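Local coordinates for uncharacterized protein (Bacteroides ovatus, PDB 4QEY) that is of unknown function but belongs to the DUF4425 family, whose kinship with PLAT/LH2 and C2-like domains makes a calcium-binding lipoprotein role conceivable, at residues D27-F32 against A79-S84; V17-N22 against N58-N63; A41-E46 against I65-G70; G33-G38 against E72-T77. One frame throughout, in Å; residues are numbered along the deposited sequence. Where two conformers were deposited one is given.

Interaction 1: D27-F32 against A79-S84; sequences DLNIAF and AGSVIS. With EDO (1,2-ethanediol), chain M.
Asn29 and Ser81 face each other across two antiparallel strands and are joined through side chains as well as backbone. The asparagine ND2 donates to Ser81 OG at 3.2 Å, and OG lies only 11° out of the amide plane, so the N-H is well directed. With CG anti to its carbonyl carbon (chi1 -50°), Asn29 brings this amide over the neighbouring strand, while its OD1 takes the backbone N-H of Lys59; bonds at both ends hold the amide's rotation. The same ND2 also meets the tip of Ile83, 3.5 Å from CD1, the two side chains running at about a right angle. Asp27, on this face too, points its OD1 at a bound ethanediol, whose O2 donates to it over 3.0 Å.

The other face is buried and apolar. Leu28 CD1 touches Val82 CG2 at 3.9 Å, the two chains crossing obliquely, and Ile30 lays CG2 beside Gly80 CA at 4.1 Å. Leu28 and Ile30 also meet Gln19 and Val17 of the facing sheet.

Backbone pairing sets which residues face each other: Asn29 and Ser81 exchange two hydrogen bonds, the shorter from Ser81 N to Asn29 O at 2.8 Å. The strand axes are 172° apart. Alternating apolar and polar rows on paired central strands are characteristic of a beta sandwich, consistent with the assigned PLAT/LH2 and C2-like family.

Interaction 2: V17-N22 against N58-N63; sequences VEQSGN and NKVTEN. With EDO (1,2-ethanediol), chain L; EDO (1,2-ethanediol), chain N.
Gln19 carries almost all of the polar contact with 58-63, through backbone and side chain together. Its backbone N donates to Asn63 O at 3.0 Å. Its amide NE2 spends both hydrogens on the loop: one goes to Glu62 O at 3.0 Å and the other to Val60 O, also at 3.0 Å. Both oxygens lie close to the plane of the glutamine amide, yet NE2 stands above each carbonyl plane; the bond to Glu62 O is nearly straight (171° at the hydrogen), that to Val60 O more bent (147°). A chi1 of 62° followed by an extended chain carries this amide away from the strand and into the bend of the loop.

An ethanediol, probably from the crystallisation liquor, adds to the polar contacts. It donates from O2 to Val60 O at 2.7 Å, giving that carbonyl a second partner, and its O1 lies 2.7 Å from Gln19 OE1, although the destination of that proton is unsettled.

Non-classical and van der Waals contacts are fewer. Glu18 CA directs its hydrogen at Asn63 O over 3.2 Å, and Val60 CG1 touches the amide nitrogen NE2 of Gln19 at 3.9 Å. Val60 also meets Ile30 and Ile65.

One buried glutamine amide thus adds two bonds to loop carbonyls where regular pairing is absent, next to the backbone bonds of Gln19 with Asn63 and Leu28 with Val60.

Interaction 3: A41-E46 against I65-G70; sequences AKLYNE and ISCQTG
Tyr44 O is gripped by two donors: Gln68 N at 2.9 Å and a water at 3.3 Å. That water also donates to Gln68 OE1 at 2.8 Å and accepts from Ser66 OG, tying both segments together through one site. Gln68 can take part because its CG sits between N and C (chi1 67°) and the chain extends beyond it, running alongside the backbone of 41-46 with CG 3.5 Å from Tyr44 O. Tyr44 N donates back to Gln68 O at 2.8 Å, making an isolated antiparallel bridge.

The Tyr44 ring turns its edge to the Thr69-Gly70 backbone, CE2 4.2 Å from Gly70 N. A second water accepts from Gly70 N and donates to Lys42 O.

Apolar contact occupies the inward face. Leu43 CD1 meets Cys67 SG at 3.8 Å, and Ala41 CB meets Thr69 CG2 at 3.9 Å; Leu43 and Cys67 both go on to touch Met76 and Tyr55.

A single bridge of two direct hydrogen bonds is thus supplemented by a water on each side and by apolar packing, consistent with a weakly paired strand lying along the edge strand 64-68.

Interaction 4: G33-G38 against E72-T77; sequences GAANTG and EGSMMT
Strands 33-36 and 73-77 run antiparallel, their axes 163° apart, and the pairing is interrupted by a classic beta bulge at Ser74 and Met75, which both face Ala35. On the Gly33-Thr77 side of the bulge the ladder is regular: Thr77 N donates to Gly33 O at 2.8 Å, and Ala35 N to Met75 O at 2.9 Å. At the bulge Ala35 O receives two backbone donors, Ser74 N at 2.7 Å and Met75 N at a longer 3.3 Å. The psi of Ser74, -19°, departs from extended strand values and shows where the extra residue is accommodated. Beyond it the register has moved by one, so that Asn36 pairs with Gly73, and Thr37 N donates to Glu72 O at 3.0 Å.

Among the side chains, Ser74 turns OG toward the same Ala35 O and adds a weak third bond to it. Asn36 brings OD1 up to the Glu72-Gly73 peptide, 3.1 Å from Gly73 N, at too poor an angle for a hydrogen bond. Thr37 brings CG2 and OG1 to Glu72, and the two side chains lie oblique to one another.

The inward face holds Ala34 and Met76, the latter modelled as selenomethionine. Met76 has CG anti to its backbone N (chi1 -178°), with a bend only at the last torsion, and it also reaches Leu43, His13 and Ile15 in the sandwich interior. Across the strand pair its terminal methyl CE rests against Ala34 CB at 3.9 Å.

From the N terminus, strand 13-21 enters first, and interaction 2 joins it to 58-63, the loop that passes from the sheet of strand 26-36 to that of strand 64-68. Strand 26-36 then supplies the first halves of interactions 1 and 4, and 41-46 that of interaction 3. The returning segments 65-70, 72-77 and 79-84 close these in reverse order: interaction 3 lies within interaction 4, and interaction 4 within interaction 1. Interaction 2 crosses all three. Interactions 1 and 4 form one continuous strand pair; interaction 3 borders the other sheet. Phe32 against Cys67 packs the two sheets together, and Thr69, just beyond strand 64-68, extends the contact to Ala34.

Interaction 1: D27-F32 against A79-S84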
loop_
_atom_site.group_PDB
_atom_site.type_symbol
_atom_site.label_atom_id
_atom_site.label_comp_id
_atom_site.label_asym_id
_atom_site.label_seq_id
_atom_site.Cartn_x
_atom_site.Cartn_y
_atom_site.Cartn_z
ATOM N N ASP A 27 1.842 1.907 13.952
ATOM C CA ASP A 27 0.645 1.268 13.405
ATOM C C ASP A 27 0.555 1.648 11.931
ATOM O O ASP A 27 0.510 2.829 11.630
ATOM C CB ASP A 27 -0.642 1.625 14.164
ATOM C CG ASP A 27 -0.818 1.034 15.542
ATOM O OD1 ASP A 27 -0.159 0.014 15.846
ATOM O OD2 ASP A 27 -1.665 1.545 16.291
ATOM N N LEU A 28 0.625 0.675 11.025
ATOM C CA LEU A 28 0.486 0.862 9.582
ATOM C C LEU A 28 -0.882 0.347 9.175
ATOM O O LEU A 28 -1.192 -0.836 9.400
ATOM C CB LEU A 28 1.619 0.163 8.782
ATOM C CG LEU A 28 1.510 0.184 7.260
ATOM C CD1 LEU A 28 1.595 1.623 6.706
ATOM C CD2 LEU A 28 2.566 -0.670 6.640
ATOM N N ASN A 29 -1.716 1.251 8.629
ATOM C CA ASN A 29 -3.068 0.950 8.165
ATOM C C ASN A 29 -3.114 1.240 6.697
ATOM O O ASN A 29 -2.730 2.338 6.288
ATOM C CB ASN A 29 -4.112 1.756 8.948
ATOM C CG ASN A 29 -3.929 1.645 10.437
ATOM O OD1 ASN A 29 -4.157 0.589 11.036
ATOM N ND2 ASN A 29 -3.423 2.721 11.049
ATOM N N ILE A 30 -3.474 0.243 5.881
ATOM C CA ILE A 30 -3.484 0.439 4.434
ATOM C C ILE A 30 -4.837 -0.043 3.866
ATOM O O ILE A 30 -5.474 -0.950 4.398
ATOM C CB ILE A 30 -2.278 -0.212 3.709
ATOM C CG1 ILE A 30 -2.150 -1.708 4.011
ATOM C CG2 ILE A 30 -0.968 0.511 4.058
ATOM C CD1 ILE A 30 -0.892 -2.444 3.373
ATOM N N ALA A 31 -5.302 0.665 2.834
ATOM C CA ALA A 31 -6.535 0.377 2.127
ATOM C C ALA A 31 -6.272 0.376 0.635
ATOM O O ALA A 31 -5.611 1.277 0.127
ATOM C CB ALA A 31 -7.612 1.392 2.494
ATOM N N PHE A 32 -6.746 -0.665 -0.051
ATOM C CA PHE A 32 -6.619 -0.845 -1.498
ATOM C C PHE A 32 -7.980 -0.874 -2.152
ATOM O O PHE A 32 -8.936 -1.477 -1.628
ATOM C CB PHE A 32 -5.866 -2.125 -1.854
ATOM C CG PHE A 32 -4.477 -2.300 -1.298
ATOM C CD1 PHE A 32 -4.282 -2.863 -0.041
ATOM C CD2 PHE A 32 -3.359 -2.022 -2.079
ATOM C CE1 PHE A 32 -2.994 -3.096 0.448
ATOM C CE2 PHE A 32 -2.068 -2.275 -1.602
ATOM C CZ PHE A 32 -1.893 -2.815 -0.339
ATOM N N ALA A 79 -4.105 3.727 -0.175
ATOM C CA ALA A 79 -4.114 4.802 0.822
ATOM C C ALA A 79 -3.678 4.247 2.135
ATOM O O ALA A 79 -4.161 3.188 2.535
ATOM C CB ALA A 79 -5.497 5.417 0.930
ATOM N N GLY A 80 -2.744 4.918 2.781
ATOM C CA GLY A 80 -2.234 4.453 4.061
ATOM C C GLY A 80 -2.077 5.518 5.130
ATOM O O GLY A 80 -2.046 6.721 4.846
ATOM N N SER A 81 -1.975 5.064 6.379
ATOM C CA SER A 81 -1.710 5.914 7.522
ATOM C C SER A 81 -0.674 5.236 8.396
ATOM O O SER A 81 -0.622 4.011 8.502
ATOM C CB SER A 81 -2.979 6.265 8.311
ATOM O OG SER A 81 -3.557 5.176 9.012
ATOM N N VAL A 82 0.202 6.053 8.953
ATOM C CA VAL A 82 1.276 5.677 9.877
ATOM C C VAL A 82 1.058 6.479 11.169
ATOM O O VAL A 82 0.998 7.707 11.122
ATOM C CB VAL A 82 2.681 5.903 9.255
ATOM C CG1 VAL A 82 3.784 5.631 10.271
ATOM C CG2 VAL A 82 2.880 5.053 8.007
ATOM N N ILE A 83 0.844 5.780 12.287
ATOM C CA ILE A 83 0.640 6.365 13.615
ATOM C C ILE A 83 1.647 5.711 14.539
ATOM O O ILE A 83 1.775 4.493 14.497
ATOM C CB ILE A 83 -0.840 6.235 14.147
ATOM C CG1 ILE A 83 -1.905 6.802 13.173
ATOM C CG2 ILE A 83 -1.014 6.892 15.518
ATOM C CD1 ILE A 83 -2.425 5.837 12.184
ATOM N N SER A 84 2.408 6.519 15.283
ATOM C CA SER A 84 3.413 6.102 16.257
ATOM C C SER A 84 2.762 5.776 17.582
ATOM O O SER A 84 1.889 6.532 18.051
ATOM C CB SER A 84 4.453 7.196 16.448
ATOM O OG SER A 84 3.853 8.343 17.033
HETATM C C1 EDO M . 2.791 -3.533 15.300
HETATM O O1 EDO M . 3.238 -2.282 15.818
HETATM C C2 EDO M . 1.249 -3.721 15.486
HETATM O O2 EDO M . 0.539 -2.695 14.797
#

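Interaction 2: V17-N22 against N58-N63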
loop_
_atom_site.group_PDB
_atom_site.type_symbol
_atom_site.label_atom_id
_atom_site.label_comp_id
_atom_site.label_asym_id
_atom_site.label_seq_id
_atom_site.Cartn_x
_atom_site.Cartn_y
_atom_site.Cartn_z
ATOM N N VAL A 17 3.234 -2.920 -0.662
ATOM C CA VAL A 17 3.596 -2.081 0.473
ATOM C C VAL A 17 4.596 -2.885 1.307
ATOM O O VAL A 17 4.357 -4.058 1.608
ATOM C CB VAL A 17 2.358 -1.595 1.294
ATOM C CG1 VAL A 17 2.777 -0.693 2.457
ATOM C CG2 VAL A 17 1.356 -0.867 0.395
ATOM N N GLU A 18 5.748 -2.273 1.608
ATOM C CA GLU A 18 6.801 -2.870 2.425
ATOM C C GLU A 18 7.154 -1.945 3.578
ATOM O O GLU A 18 7.189 -0.723 3.402
ATOM C CB GLU A 18 8.049 -3.191 1.606
ATOM C CG GLU A 18 7.915 -4.387 0.686
ATOM C CD GLU A 18 9.184 -4.841 -0.015
ATOM O OE1 GLU A 18 10.196 -4.107 0.019
ATOM O OE2 GLU A 18 9.156 -5.936 -0.619
ATOM N N GLN A 19 7.419 -2.527 4.759
ATOM C CA GLN A 19 7.826 -1.773 5.934
ATOM C C GLN A 19 9.057 -2.403 6.568
ATOM O O GLN A 19 9.217 -3.624 6.545
ATOM C CB GLN A 19 6.696 -1.660 6.970
ATOM C CG GLN A 19 6.210 -2.989 7.561
ATOM C CD GLN A 19 5.263 -2.789 8.707
ATOM O OE1 GLN A 19 5.269 -1.753 9.353
ATOM N NE2 GLN A 19 4.443 -3.788 8.981
ATOM N N SER A 20 9.922 -1.572 7.143
ATOM C CA SER A 20 11.125 -2.010 7.857
ATOM C C SER A 20 11.450 -0.978 8.946
ATOM O O SER A 20 10.887 0.110 8.949
ATOM C CB SER A 20 12.304 -2.227 6.903
ATOM O OG SER A 20 12.736 -1.052 6.234
ATOM N N GLY A 21 12.317 -1.352 9.873
ATOM C CA GLY A 21 12.718 -0.501 10.977
ATOM C C GLY A 21 12.071 -0.925 12.267
ATOM O O GLY A 21 11.888 -2.123 12.516
ATOM N N ASN A 22 11.694 0.071 13.080
ATOM C CA ASN A 22 11.066 -0.130 14.380
ATOM C C ASN A 22 9.586 -0.343 14.191
ATOM O O ASN A 22 8.791 0.449 14.684
ATOM C CB ASN A 22 11.354 1.077 15.278
ATOM C CG ASN A 22 12.812 1.315 15.529
ATOM O OD1 ASN A 22 13.321 2.392 15.269
ATOM N ND2 ASN A 22 13.527 0.314 16.006
ATOM N N ASN A 58 -5.695 -3.295 8.849
ATOM C CA ASN A 58 -5.374 -2.449 10.004
ATOM C C ASN A 58 -4.222 -3.058 10.759
ATOM O O ASN A 58 -4.181 -4.284 10.904
ATOM C CB ASN A 58 -6.583 -2.263 10.923
ATOM C CG ASN A 58 -7.665 -1.390 10.360
ATOM O OD1 ASN A 58 -7.424 -0.392 9.664
ATOM N ND2 ASN A 58 -8.884 -1.692 10.745
ATOM N N LYS A 59 -3.274 -2.218 11.225
ATOM C CA LYS A 59 -2.086 -2.606 12.009
ATOM C C LYS A 59 -1.369 -3.801 11.329
ATOM O O LYS A 59 -1.298 -4.899 11.889
ATOM C CB LYS A 59 -2.471 -2.932 13.468
ATOM C CG LYS A 59 -3.132 -1.763 14.175
ATOM C CD LYS A 59 -3.762 -2.109 15.520
ATOM C CE LYS A 59 -4.387 -0.870 16.126
ATOM N NZ LYS A 59 -5.129 -1.150 17.374
ATOM N N VAL A 60 -0.859 -3.560 10.102
ATOM C CA VAL A 60 -0.108 -4.513 9.270
ATOM C C VAL A 60 1.080 -5.065 10.078
ATOM O O VAL A 60 1.910 -4.288 10.537
ATOM C CB VAL A 60 0.360 -3.853 7.954
ATOM C CG1 VAL A 60 1.199 -4.806 7.125
ATOM C CG2 VAL A 60 -0.818 -3.336 7.141
ATOM N N THR A 61 1.122 -6.394 10.289
ATOM C CA THR A 61 2.182 -7.075 11.046
ATOM C C THR A 61 3.223 -7.674 10.068
ATOM O O THR A 61 4.382 -7.851 10.440
ATOM C CB THR A 61 1.597 -8.157 11.986
ATOM O OG1 THR A 61 0.792 -9.067 11.238
ATOM C CG2 THR A 61 0.760 -7.577 13.094
ATOM N N GLU A 62 2.808 -7.965 8.829
ATOM C CA GLU A 62 3.672 -8.479 7.770
ATOM C C GLU A 62 4.605 -7.370 7.256
ATOM O O GLU A 62 4.230 -6.191 7.272
ATOM C CB GLU A 62 2.812 -9.041 6.617
ATOM C CG GLU A 62 1.820 -10.129 7.016
ATOM C CD GLU A 62 2.372 -11.388 7.667
ATOM O OE1 GLU A 62 3.508 -11.809 7.340
ATOM O OE2 GLU A 62 1.631 -11.982 8.483
ATOM N N ASN A 63 5.820 -7.736 6.813
ATOM C CA ASN A 63 6.801 -6.773 6.293
ATOM C C ASN A 63 6.494 -6.408 4.844
ATOM O O ASN A 63 7.027 -5.420 4.332
ATOM C CB ASN A 63 8.218 -7.327 6.409
ATOM C CG ASN A 63 8.709 -7.360 7.844
ATOM O OD1 ASN A 63 9.028 -6.323 8.446
ATOM N ND2 ASN A 63 8.783 -8.552 8.426
HETATM C C1 EDO L . 3.661 -2.106 12.006
HETATM O O1 EDO L . 4.605 -1.086 11.832
HETATM C C2 EDO L . 2.302 -1.416 12.089
HETATM O O2 EDO L . 1.247 -2.332 12.233
HETATM C C1 EDO N . 11.722 -0.410 2.546
HETATM O O1 EDO N . 10.848 -0.411 3.658
HETATM C C2 EDO N . 11.511 -1.742 1.785
HETATM O O2 EDO N . 11.739 -2.895 2.613
#

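Interaction 3: A41-E46 against I65-G70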
loop_
_atom_site.group_PDB
_atom_site.type_symbol
_atom_site.label_atom_id
_atom_site.label_comp_id
_atom_site.label_asym_id
_atom_site.label_seq_id
_atom_site.Cartn_x
_atom_site.Cartn_y
_atom_site.Cartn_z
ATOM N N ALA A 41 -13.432 -4.129 -9.504
ATOM C CA ALA A 41 -12.463 -5.200 -9.654
ATOM C C ALA A 41 -12.372 -6.114 -8.435
ATOM O O ALA A 41 -12.357 -5.659 -7.289
ATOM C CB ALA A 41 -11.096 -4.601 -9.907
ATOM N N LYS A 42 -12.240 -7.417 -8.703
ATOM C CA LYS A 42 -11.938 -8.404 -7.677
ATOM C C LYS A 42 -10.508 -8.198 -7.208
ATOM O O LYS A 42 -9.666 -7.824 -8.024
ATOM C CB LYS A 42 -12.130 -9.823 -8.207
ATOM C CG LYS A 42 -13.553 -10.270 -8.385
ATOM C CD LYS A 42 -13.514 -11.776 -8.400
ATOM C CE LYS A 42 -14.849 -12.456 -8.389
ATOM N NZ LYS A 42 -14.714 -13.857 -7.882
ATOM N N LEU A 43 -10.209 -8.415 -5.927
ATOM C CA LEU A 43 -8.826 -8.201 -5.480
ATOM C C LEU A 43 -8.202 -9.521 -5.052
ATOM O O LEU A 43 -8.869 -10.375 -4.476
ATOM C CB LEU A 43 -8.736 -7.161 -4.340
ATOM C CG LEU A 43 -9.279 -5.760 -4.640
ATOM C CD1 LEU A 43 -9.135 -4.869 -3.427
ATOM C CD2 LEU A 43 -8.578 -5.131 -5.857
ATOM N N TYR A 44 -6.919 -9.677 -5.342
ATOM C CA TYR A 44 -6.211 -10.908 -5.057
ATOM C C TYR A 44 -4.888 -10.658 -4.396
ATOM O O TYR A 44 -4.246 -9.644 -4.654
ATOM C CB TYR A 44 -5.965 -11.684 -6.375
ATOM C CG TYR A 44 -7.203 -11.940 -7.203
ATOM C CD1 TYR A 44 -8.041 -13.013 -6.924
ATOM C CD2 TYR A 44 -7.527 -11.120 -8.283
ATOM C CE1 TYR A 44 -9.187 -13.250 -7.679
ATOM C CE2 TYR A 44 -8.663 -11.355 -9.054
ATOM C CZ TYR A 44 -9.487 -12.429 -8.755
ATOM O OH TYR A 44 -10.597 -12.699 -9.525
ATOM N N ASN A 45 -4.444 -11.613 -3.575
ATOM C CA ASN A 45 -3.118 -11.554 -2.949
ATOM C C ASN A 45 -2.095 -12.161 -3.931
ATOM O O ASN A 45 -2.480 -12.549 -5.036
ATOM C CB ASN A 45 -3.108 -12.265 -1.583
ATOM C CG ASN A 45 -3.423 -13.745 -1.589
ATOM O OD1 ASN A 45 -3.541 -14.405 -2.625
ATOM N ND2 ASN A 45 -3.541 -14.316 -0.410
ATOM N N GLU A 46 -0.812 -12.263 -3.528
ATOM C CA GLU A 46 0.292 -12.816 -4.331
ATOM C C GLU A 46 0.008 -14.269 -4.795
ATOM O O GLU A 46 0.395 -14.614 -5.910
ATOM C CB GLU A 46 1.627 -12.769 -3.541
ATOM C CG GLU A 46 1.621 -13.363 -2.125
ATOM C CD GLU A 46 0.753 -12.729 -1.041
ATOM O OE1 GLU A 46 0.406 -11.531 -1.161
ATOM O OE2 GLU A 46 0.431 -13.440 -0.058
ATOM N N ILE A 65 2.979 -6.481 2.022
ATOM C CA ILE A 65 1.561 -6.669 1.691
ATOM C C ILE A 65 1.419 -6.378 0.221
ATOM O O ILE A 65 1.909 -5.360 -0.259
ATOM C CB ILE A 65 0.570 -5.831 2.566
ATOM C CG1 ILE A 65 0.588 -6.289 4.023
ATOM C CG2 ILE A 65 -0.875 -5.905 2.023
ATOM C CD1 ILE A 65 0.017 -7.741 4.359
ATOM N N SER A 66 0.751 -7.272 -0.484
ATOM C CA SER A 66 0.504 -7.156 -1.909
ATOM C C SER A 66 -0.982 -7.264 -2.206
ATOM O O SER A 66 -1.709 -8.017 -1.547
ATOM C CB SER A 66 1.275 -8.235 -2.659
ATOM O OG SER A 66 0.997 -8.184 -4.047
ATOM N N CYS A 67 -1.423 -6.505 -3.209
ATOM C CA CYS A 67 -2.793 -6.526 -3.695
ATOM C C CYS A 67 -2.776 -6.325 -5.217
ATOM O O CYS A 67 -2.042 -5.473 -5.708
ATOM C CB CYS A 67 -3.641 -5.479 -2.984
ATOM S SG CYS A 67 -5.405 -5.618 -3.333
ATOM N N GLN A 68 -3.536 -7.145 -5.964
ATOM C CA GLN A 68 -3.597 -7.059 -7.430
ATOM C C GLN A 68 -5.000 -7.349 -7.973
ATOM O O GLN A 68 -5.813 -7.973 -7.294
ATOM C CB GLN A 68 -2.594 -8.037 -8.080
ATOM C CG GLN A 68 -2.926 -9.515 -7.869
ATOM C CD GLN A 68 -1.810 -10.422 -8.254
ATOM O OE1 GLN A 68 -0.733 -10.390 -7.670
ATOM N NE2 GLN A 68 -2.084 -11.328 -9.171
ATOM N N THR A 69 -5.248 -6.917 -9.220
ATOM C CA THR A 69 -6.469 -7.166 -9.982
ATOM C C THR A 69 -6.251 -8.325 -10.959
ATOM O O THR A 69 -5.172 -8.919 -11.001
ATOM C CB THR A 69 -6.922 -5.901 -10.762
ATOM O OG1 THR A 69 -5.947 -5.573 -11.744
ATOM C CG2 THR A 69 -7.205 -4.730 -9.897
ATOM N N GLY A 70 -7.253 -8.570 -11.795
ATOM C CA GLY A 70 -7.184 -9.525 -12.887
ATOM C C GLY A 70 -6.570 -8.821 -14.075
ATOM O O GLY A 70 -6.152 -7.661 -13.951
HETATM O O HOH W 1 -9.664 -8.011 -10.534
HETATM O O HOH W 2 -0.991 -9.411 -5.051
#

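Interaction 4: G33-G38 against E72-T77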
loop_
_atom_site.group_PDB
_atom_site.type_symbol
_atom_site.label_atom_id
_atom_site.label_comp_id
_atom_site.label_asym_id
_atom_site.label_seq_id
_atom_site.Cartn_x
_atom_site.Cartn_y
_atom_site.Cartn_z
ATOM N N GLY A 33 -8.052 -0.208 -3.290
ATOM C CA GLY A 33 -9.239 -0.120 -4.124
ATOM C C GLY A 33 -8.818 -0.169 -5.572
ATOM O O GLY A 33 -7.751 0.346 -5.917
ATOM N N ALA A 34 -9.630 -0.807 -6.421
ATOM C CA ALA A 34 -9.300 -0.917 -7.826
ATOM C C ALA A 34 -10.546 -0.897 -8.717
ATOM O O ALA A 34 -11.683 -1.075 -8.253
ATOM C CB ALA A 34 -8.516 -2.190 -8.073
ATOM N N ALA A 35 -10.301 -0.676 -10.012
ATOM C CA ALA A 35 -11.317 -0.640 -11.054
ATOM C C ALA A 35 -10.913 -1.502 -12.241
ATOM O O ALA A 35 -9.731 -1.555 -12.590
ATOM C CB ALA A 35 -11.536 0.795 -11.509
ATOM N N ASN A 36 -11.900 -2.189 -12.849
ATOM C CA ASN A 36 -11.720 -2.988 -14.066
ATOM C C ASN A 36 -12.421 -2.288 -15.206
ATOM O O ASN A 36 -13.161 -1.324 -14.981
ATOM C CB ASN A 36 -12.224 -4.451 -13.912
ATOM C CG ASN A 36 -11.235 -5.448 -13.328
ATOM O OD1 ASN A 36 -10.057 -5.176 -13.137
ATOM N ND2 ASN A 36 -11.675 -6.655 -13.056
ATOM N N THR A 37 -12.197 -2.769 -16.429
ATOM C CA THR A 37 -12.855 -2.230 -17.616
ATOM C C THR A 37 -14.374 -2.575 -17.556
ATOM O O THR A 37 -15.189 -1.858 -18.137
ATOM C CB THR A 37 -12.184 -2.750 -18.899
ATOM O OG1 THR A 37 -12.284 -4.177 -18.973
ATOM C CG2 THR A 37 -10.726 -2.316 -19.008
ATOM N N GLY A 38 -14.722 -3.633 -16.815
ATOM C CA GLY A 38 -16.098 -4.081 -16.622
ATOM C C GLY A 38 -16.858 -3.403 -15.492
ATOM O O GLY A 38 -18.090 -3.330 -15.542
ATOM N N GLU A 72 -7.936 -7.514 -16.622
ATOM C CA GLU A 72 -8.748 -6.421 -17.161
ATOM C C GLU A 72 -8.802 -5.203 -16.215
ATOM O O GLU A 72 -9.661 -4.331 -16.388
ATOM C CB GLU A 72 -10.175 -6.908 -17.469
ATOM C CG GLU A 72 -10.353 -7.409 -18.900
ATOM C CD GLU A 72 -9.540 -8.600 -19.376
ATOM O OE1 GLU A 72 -9.270 -9.517 -18.567
ATOM O OE2 GLU A 72 -9.235 -8.649 -20.590
ATOM N N GLY A 73 -7.839 -5.119 -15.295
ATOM C CA GLY A 73 -7.694 -4.004 -14.367
ATOM C C GLY A 73 -7.351 -2.721 -15.093
ATOM O O GLY A 73 -6.564 -2.745 -16.040
ATOM N N SER A 74 -7.956 -1.598 -14.675
ATOM C CA SER A 74 -7.739 -0.293 -15.304
ATOM C C SER A 74 -7.071 0.703 -14.337
ATOM O O SER A 74 -6.478 1.687 -14.791
ATOM C CB SER A 74 -9.060 0.283 -15.809
ATOM O OG SER A 74 -10.002 0.499 -14.769
HETATM N N MSE A 75 -7.141 0.436 -13.020
HETATM C CA MSE A 75 -6.578 1.317 -11.997
HETATM C C MSE A 75 -6.559 0.678 -10.620
HETATM O O MSE A 75 -7.480 -0.064 -10.284
HETATM C CB MSE A 75 -7.440 2.588 -11.925
HETATM C CG MSE A 75 -6.809 3.696 -11.137
HETATM SE SE MSE A 75 -8.126 4.661 -10.145
HETATM C CE MSE A 75 -8.600 3.251 -8.744
HETATM N N MSE A 76 -5.552 1.018 -9.799
HETATM C CA MSE A 76 -5.487 0.614 -8.394
HETATM C C MSE A 76 -4.945 1.772 -7.551
HETATM O O MSE A 76 -4.007 2.453 -7.974
HETATM C CB MSE A 76 -4.663 -0.658 -8.149
HETATM C CG MSE A 76 -4.670 -1.051 -6.661
HETATM SE SE MSE A 76 -3.841 -2.707 -6.179
HETATM C CE MSE A 76 -5.138 -3.842 -6.944
ATOM N N THR A 77 -5.542 1.987 -6.367
ATOM C CA THR A 77 -5.131 3.019 -5.419
ATOM C C THR A 77 -4.829 2.383 -4.070
ATOM O O THR A 77 -5.523 1.467 -3.629
ATOM C CB THR A 77 -6.207 4.114 -5.288
ATOM O OG1 THR A 77 -6.404 4.689 -6.572
ATOM C CG2 THR A 77 -5.813 5.225 -4.325
#